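Local coordinates for protein benzoate transport porin BenP (Acinetobacter baumannii AB307-0294, PDB 5DL8) that forms an outer-membrane beta-barrel of the OprD family that probably acts as a porin, with benzoate a likely substrate, at residues F313-G326 against N337-K349. Sequence-based numbering, arbitrary orientation. Where two conformers were deposited one is given.
Sequences FFKEDEKSYHVMYG and NAMVKYVYGHDFK
Val343 puts its CG1 methyl between two rings, over the face of Phe313 on one hand and over that of His322 on the other. In this antiparallel hairpin of an OprD-family porin barrel, strands 319-326 and 337-346 run side by side, their backbone hydrogen bonds repeating at Lys319-His346, Tyr321-Tyr344, Val323-Tyr342 and Tyr325-Val340. The methyl makes a CH-pi contact with each ring, Val343 CG1 lying 3.4 Å from Phe313 CE2. With CG1 anti to the backbone N (chi1 -170°) and centred over the imidazole, CG2 also reaches that ring, near His322 ND1. The imidazole is fixed in rotation by bonds at both nitrogens, NE2 to Ser320 OG and ND1 to Asn307. Val343 illustrates how a barrel strand can bury one face, here under Phe313 and the loop residue Asn307, while the other carries Tyr321 and Tyr342 at the surface.

On that other face a hydrogen bond joins Tyr321 OH and His346 NE2 (2.9 Å) at the edge of the imidazole, the two ring planes 43° apart. Tyr344 lies alongside Tyr321, pointing the same way. Where the strands leave the regular pairing, Glu318 runs alongside Phe348 with its carboxylate over one ring face, toward the rim, at 35°. Lys315 CD meets the Phe348 ring obliquely, 3.5 Å from Phe348 CE2, and Lys315 NZ forms a salt bridge with Glu358 on strand 355-368. Gly345 lets Glu318 OE2 approach its CA to 3.4 Å. The corner at Asp347 is tied back by a salt bridge: Lys319 NZ meets the anti lone pair of Asp347 OD2 at 2.8 Å.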
loop_
_atom_site.group_PDB
_atom_site.type_symbol
_atom_site.label_atom_id
_atom_site.label_comp_id
_atom_site.label_asym_id
_atom_site.label_seq_id
_atom_site.Cartn_x
_atom_site.Cartn_y
_atom_site.Cartn_z
ATOM N N PHE A 313 -5.756 12.832 -3.981
ATOM C CA PHE A 313 -5.713 14.246 -3.843
ATOM C C PHE A 313 -4.271 14.710 -4.079
ATOM O O PHE A 313 -3.752 15.467 -3.263
ATOM C CB PHE A 313 -6.302 14.542 -2.477
ATOM C CG PHE A 313 -7.786 14.142 -2.363
ATOM C CD1 PHE A 313 -8.162 12.840 -2.167
ATOM C CD2 PHE A 313 -8.772 15.098 -2.500
ATOM C CE1 PHE A 313 -9.510 12.533 -2.109
ATOM C CE2 PHE A 313 -10.095 14.806 -2.370
ATOM C CZ PHE A 313 -10.490 13.504 -2.263
ATOM N N PHE A 314 -3.628 14.182 -5.137
ATOM C CA PHE A 314 -2.186 14.460 -5.397
ATOM C C PHE A 314 -2.004 15.335 -6.683
ATOM O O PHE A 314 -0.959 15.439 -7.274
ATOM C CB PHE A 314 -1.347 13.129 -5.376
ATOM C CG PHE A 314 -1.852 12.042 -6.260
ATOM C CD1 PHE A 314 -1.623 12.070 -7.654
ATOM C CD2 PHE A 314 -2.548 10.950 -5.720
ATOM C CE1 PHE A 314 -2.145 11.019 -8.522
ATOM C CE2 PHE A 314 -3.113 9.934 -6.562
ATOM C CZ PHE A 314 -2.884 9.940 -7.954
ATOM N N LYS A 315 -3.049 15.975 -7.130
ATOM C CA LYS A 315 -2.976 16.736 -8.335
ATOM C C LYS A 315 -2.244 18.095 -8.092
ATOM O O LYS A 315 -2.134 18.586 -6.966
ATOM C CB LYS A 315 -4.384 17.025 -8.965
ATOM C CG LYS A 315 -5.220 15.801 -9.299
ATOM C CD LYS A 315 -6.732 16.077 -9.471
ATOM C CE LYS A 315 -7.488 14.812 -9.605
ATOM N NZ LYS A 315 -7.517 13.982 -8.368
ATOM N N GLU A 316 -1.745 18.630 -9.197
ATOM C CA GLU A 316 -0.869 19.816 -9.137
ATOM C C GLU A 316 -1.535 20.979 -8.428
ATOM O O GLU A 316 -2.612 21.416 -8.811
ATOM C CB GLU A 316 -0.499 20.277 -10.566
ATOM C CG GLU A 316 0.259 21.585 -10.667
ATOM C CD GLU A 316 0.649 21.921 -12.127
ATOM O OE1 GLU A 316 0.535 21.023 -12.974
ATOM O OE2 GLU A 316 1.096 23.055 -12.428
ATOM N N ASP A 317 -0.859 21.523 -7.441
ATOM C CA ASP A 317 -1.394 22.592 -6.627
ATOM C C ASP A 317 -2.503 22.241 -5.641
ATOM O O ASP A 317 -3.007 23.138 -4.954
ATOM C CB ASP A 317 -1.821 23.773 -7.483
ATOM C CG ASP A 317 -0.656 24.481 -8.156
ATOM O OD1 ASP A 317 0.503 24.446 -7.713
ATOM O OD2 ASP A 317 -0.912 25.235 -9.053
ATOM N N GLU A 318 -2.874 20.962 -5.550
ATOM C CA GLU A 318 -4.076 20.579 -4.854
ATOM C C GLU A 318 -3.846 20.676 -3.326
ATOM O O GLU A 318 -2.908 20.134 -2.776
ATOM C CB GLU A 318 -4.572 19.171 -5.254
ATOM C CG GLU A 318 -5.835 18.732 -4.453
ATOM C CD GLU A 318 -6.541 17.529 -5.046
ATOM O OE1 GLU A 318 -5.963 16.786 -5.830
ATOM O OE2 GLU A 318 -7.777 17.370 -4.731
ATOM N N LYS A 319 -4.714 21.437 -2.689
ATOM C CA LYS A 319 -4.887 21.444 -1.229
ATOM C C LYS A 319 -6.132 20.561 -0.869
ATOM O O LYS A 319 -7.256 20.667 -1.428
ATOM C CB LYS A 319 -5.165 22.847 -0.759
ATOM C CG LYS A 319 -4.138 23.886 -1.191
ATOM C CD LYS A 319 -4.583 25.249 -0.565
ATOM C CE LYS A 319 -3.587 26.437 -0.581
ATOM N NZ LYS A 319 -3.490 26.803 -2.029
ATOM N N SER A 320 -5.928 19.740 0.141
ATOM C CA SER A 320 -7.017 18.866 0.711
ATOM C C SER A 320 -7.172 18.853 2.271
ATOM O O SER A 320 -6.168 18.902 3.043
ATOM C CB SER A 320 -6.841 17.484 0.145
ATOM O OG SER A 320 -5.527 17.012 0.408
ATOM N N TYR A 321 -8.433 18.721 2.708
ATOM C CA TYR A 321 -8.875 18.761 4.106
ATOM C C TYR A 321 -9.542 17.452 4.401
ATOM O O TYR A 321 -10.476 17.049 3.657
ATOM C CB TYR A 321 -9.837 19.943 4.385
ATOM C CG TYR A 321 -9.274 21.275 3.911
ATOM C CD1 TYR A 321 -9.415 21.598 2.609
ATOM C CD2 TYR A 321 -8.581 22.138 4.711
ATOM C CE1 TYR A 321 -8.883 22.707 2.059
ATOM C CE2 TYR A 321 -8.048 23.343 4.162
ATOM C CZ TYR A 321 -8.251 23.595 2.808
ATOM O OH TYR A 321 -7.805 24.644 2.015
ATOM N N HIS A 322 -9.007 16.760 5.433
ATOM C CA HIS A 322 -9.316 15.321 5.696
ATOM C C HIS A 322 -9.932 15.184 7.088
ATOM O O HIS A 322 -9.474 15.819 8.078
ATOM C CB HIS A 322 -8.030 14.414 5.618
ATOM C CG HIS A 322 -7.295 14.493 4.312
ATOM N ND1 HIS A 322 -6.997 13.384 3.561
ATOM C CD2 HIS A 322 -6.728 15.534 3.675
ATOM C CE1 HIS A 322 -6.307 13.743 2.505
ATOM N NE2 HIS A 322 -6.179 15.049 2.533
ATOM N N VAL A 323 -10.996 14.412 7.189
ATOM C CA VAL A 323 -11.655 14.200 8.463
ATOM C C VAL A 323 -11.972 12.719 8.587
ATOM O O VAL A 323 -12.392 12.097 7.577
ATOM C CB VAL A 323 -13.002 14.919 8.512
ATOM C CG1 VAL A 323 -13.622 14.803 9.894
ATOM C CG2 VAL A 323 -12.852 16.366 8.177
ATOM N N MET A 324 -11.907 12.201 9.814
ATOM C CA MET A 324 -12.048 10.804 10.070
ATOM C C MET A 324 -12.801 10.582 11.425
ATOM O O MET A 324 -12.441 11.248 12.427
ATOM C CB MET A 324 -10.656 10.220 10.149
ATOM C CG MET A 324 -9.864 10.086 8.839
ATOM S SD MET A 324 -8.309 10.973 8.886
ATOM C CE MET A 324 -7.656 10.787 7.246
ATOM N N TYR A 325 -13.836 9.704 11.440
ATOM C CA TYR A 325 -14.446 9.226 12.660
ATOM C C TYR A 325 -14.574 7.712 12.644
ATOM O O TYR A 325 -14.987 7.156 11.629
ATOM C CB TYR A 325 -15.770 9.883 12.982
ATOM C CG TYR A 325 -16.427 9.220 14.241
ATOM C CD1 TYR A 325 -15.868 9.420 15.500
ATOM C CD2 TYR A 325 -17.526 8.277 14.121
ATOM C CE1 TYR A 325 -16.395 8.819 16.633
ATOM C CE2 TYR A 325 -18.070 7.639 15.229
ATOM C CZ TYR A 325 -17.530 7.931 16.509
ATOM O OH TYR A 325 -18.037 7.324 17.681
ATOM N N GLY A 326 -14.192 7.046 13.739
ATOM C CA GLY A 326 -14.072 5.555 13.823
ATOM C C GLY A 326 -14.726 5.059 15.148
ATOM O O GLY A 326 -14.519 5.673 16.177
ATOM N N ASN A 337 -16.255 -3.246 13.826
ATOM C CA ASN A 337 -15.822 -1.859 13.742
ATOM C C ASN A 337 -16.111 -1.173 12.367
ATOM O O ASN A 337 -16.321 -1.835 11.308
ATOM C CB ASN A 337 -14.334 -1.681 14.120
ATOM C CG ASN A 337 -13.414 -2.392 13.179
ATOM O OD1 ASN A 337 -13.241 -1.980 12.064
ATOM N ND2 ASN A 337 -12.845 -3.467 13.616
ATOM N N ALA A 338 -16.266 0.125 12.465
ATOM C CA ALA A 338 -16.673 0.969 11.393
ATOM C C ALA A 338 -15.790 2.235 11.424
ATOM O O ALA A 338 -15.381 2.742 12.501
ATOM C CB ALA A 338 -18.109 1.386 11.481
ATOM N N MET A 339 -15.554 2.720 10.229
ATOM C CA MET A 339 -14.793 3.950 9.972
ATOM C C MET A 339 -15.349 4.737 8.782
ATOM O O MET A 339 -15.623 4.186 7.698
ATOM C CB MET A 339 -13.300 3.651 9.830
ATOM C CG MET A 339 -12.536 4.955 9.644
ATOM S SD MET A 339 -10.762 4.887 9.825
ATOM C CE MET A 339 -10.805 4.758 11.660
ATOM N N VAL A 340 -15.572 6.011 8.994
ATOM C CA VAL A 340 -15.992 6.944 7.955
ATOM C C VAL A 340 -14.865 8.049 7.748
ATOM O O VAL A 340 -14.335 8.659 8.740
ATOM C CB VAL A 340 -17.252 7.631 8.466
ATOM C CG1 VAL A 340 -17.721 8.686 7.509
ATOM C CG2 VAL A 340 -18.352 6.560 8.634
ATOM N N LYS A 341 -14.526 8.344 6.536
ATOM C CA LYS A 341 -13.516 9.400 6.168
ATOM C C LYS A 341 -14.135 10.271 5.060
ATOM O O LYS A 341 -14.879 9.719 4.273
ATOM C CB LYS A 341 -12.312 8.769 5.564
ATOM C CG LYS A 341 -11.783 7.672 6.405
ATOM C CD LYS A 341 -10.497 7.106 5.772
ATOM C CE LYS A 341 -9.874 5.996 6.614
ATOM N NZ LYS A 341 -8.835 5.381 5.722
ATOM N N TYR A 342 -13.896 11.578 5.077
ATOM C CA TYR A 342 -14.370 12.554 4.103
ATOM C C TYR A 342 -13.174 13.502 3.742
ATOM O O TYR A 342 -12.543 13.959 4.645
ATOM C CB TYR A 342 -15.486 13.431 4.680
ATOM C CG TYR A 342 -16.239 14.324 3.657
ATOM C CD1 TYR A 342 -17.338 13.771 2.956
ATOM C CD2 TYR A 342 -15.927 15.717 3.413
ATOM C CE1 TYR A 342 -18.083 14.508 2.037
ATOM C CE2 TYR A 342 -16.717 16.495 2.491
ATOM C CZ TYR A 342 -17.789 15.858 1.806
ATOM O OH TYR A 342 -18.691 16.419 0.867
ATOM N N VAL A 343 -12.891 13.734 2.470
ATOM C CA VAL A 343 -11.872 14.624 1.977
ATOM C C VAL A 343 -12.458 15.571 0.954
ATOM O O VAL A 343 -13.196 15.158 0.067
ATOM C CB VAL A 343 -10.734 13.827 1.325
ATOM C CG1 VAL A 343 -9.492 14.641 0.968
ATOM C CG2 VAL A 343 -10.261 12.785 2.261
ATOM N N TYR A 344 -12.100 16.858 1.062
ATOM C CA TYR A 344 -12.354 17.855 0.063
ATOM C C TYR A 344 -10.999 18.384 -0.422
ATOM O O TYR A 344 -10.107 18.609 0.380
ATOM C CB TYR A 344 -13.194 18.969 0.669
ATOM C CG TYR A 344 -13.389 20.209 -0.186
ATOM C CD1 TYR A 344 -14.413 20.261 -1.093
ATOM C CD2 TYR A 344 -12.589 21.344 -0.039
ATOM C CE1 TYR A 344 -14.638 21.388 -1.881
ATOM C CE2 TYR A 344 -12.834 22.508 -0.809
ATOM C CZ TYR A 344 -13.846 22.482 -1.756
ATOM O OH TYR A 344 -14.170 23.546 -2.551
ATOM N N GLY A 345 -10.866 18.537 -1.742
ATOM C CA GLY A 345 -9.678 19.031 -2.399
ATOM C C GLY A 345 -10.079 20.158 -3.389
ATOM O O GLY A 345 -11.173 20.106 -4.035
ATOM N N HIS A 346 -9.238 21.199 -3.474
ATOM C CA HIS A 346 -9.474 22.366 -4.369
ATOM C C HIS A 346 -8.166 22.985 -4.766
ATOM O O HIS A 346 -7.094 22.424 -4.393
ATOM C CB HIS A 346 -10.404 23.404 -3.686
ATOM C CG HIS A 346 -9.754 24.141 -2.557
ATOM N ND1 HIS A 346 -9.871 25.492 -2.387
ATOM C CD2 HIS A 346 -8.967 23.714 -1.553
ATOM C CE1 HIS A 346 -9.208 25.858 -1.315
ATOM N NE2 HIS A 346 -8.633 24.799 -0.806
ATOM N N ASP A 347 -8.239 24.121 -5.458
ATOM C CA ASP A 347 -7.053 24.851 -5.953
ATOM C C ASP A 347 -6.156 24.127 -7.010
ATOM O O ASP A 347 -5.052 24.598 -7.332
ATOM C CB ASP A 347 -6.143 25.416 -4.795
ATOM C CG ASP A 347 -6.653 26.732 -4.224
ATOM O OD1 ASP A 347 -7.733 27.226 -4.647
ATOM O OD2 ASP A 347 -5.993 27.243 -3.308
ATOM N N PHE A 348 -6.685 23.033 -7.543
ATOM C CA PHE A 348 -6.137 22.412 -8.732
ATOM C C PHE A 348 -7.019 22.812 -9.956
ATOM O O PHE A 348 -8.174 23.216 -9.825
ATOM C CB PHE A 348 -5.976 20.883 -8.619
ATOM C CG PHE A 348 -7.274 20.122 -8.428
ATOM C CD1 PHE A 348 -7.937 20.137 -7.182
ATOM C CD2 PHE A 348 -7.838 19.392 -9.490
ATOM C CE1 PHE A 348 -9.151 19.414 -7.008
ATOM C CE2 PHE A 348 -9.035 18.691 -9.331
ATOM C CZ PHE A 348 -9.698 18.707 -8.055
ATOM N N LYS A 349 -6.446 22.626 -11.133
ATOM C CA LYS A 349 -7.110 22.902 -12.434
ATOM C C LYS A 349 -7.418 21.635 -13.121
ATOM O O LYS A 349 -6.638 20.674 -13.020
ATOM C CB LYS A 349 -6.172 23.718 -13.347
ATOM C CG LYS A 349 -5.986 25.119 -12.815
ATOM C CD LYS A 349 -4.951 25.984 -13.519
ATOM C CE LYS A 349 -4.632 27.262 -12.706
ATOM N NZ LYS A 349 -5.898 27.820 -12.093
HETATM O O HOH W 1 -3.626 22.004 -11.162
#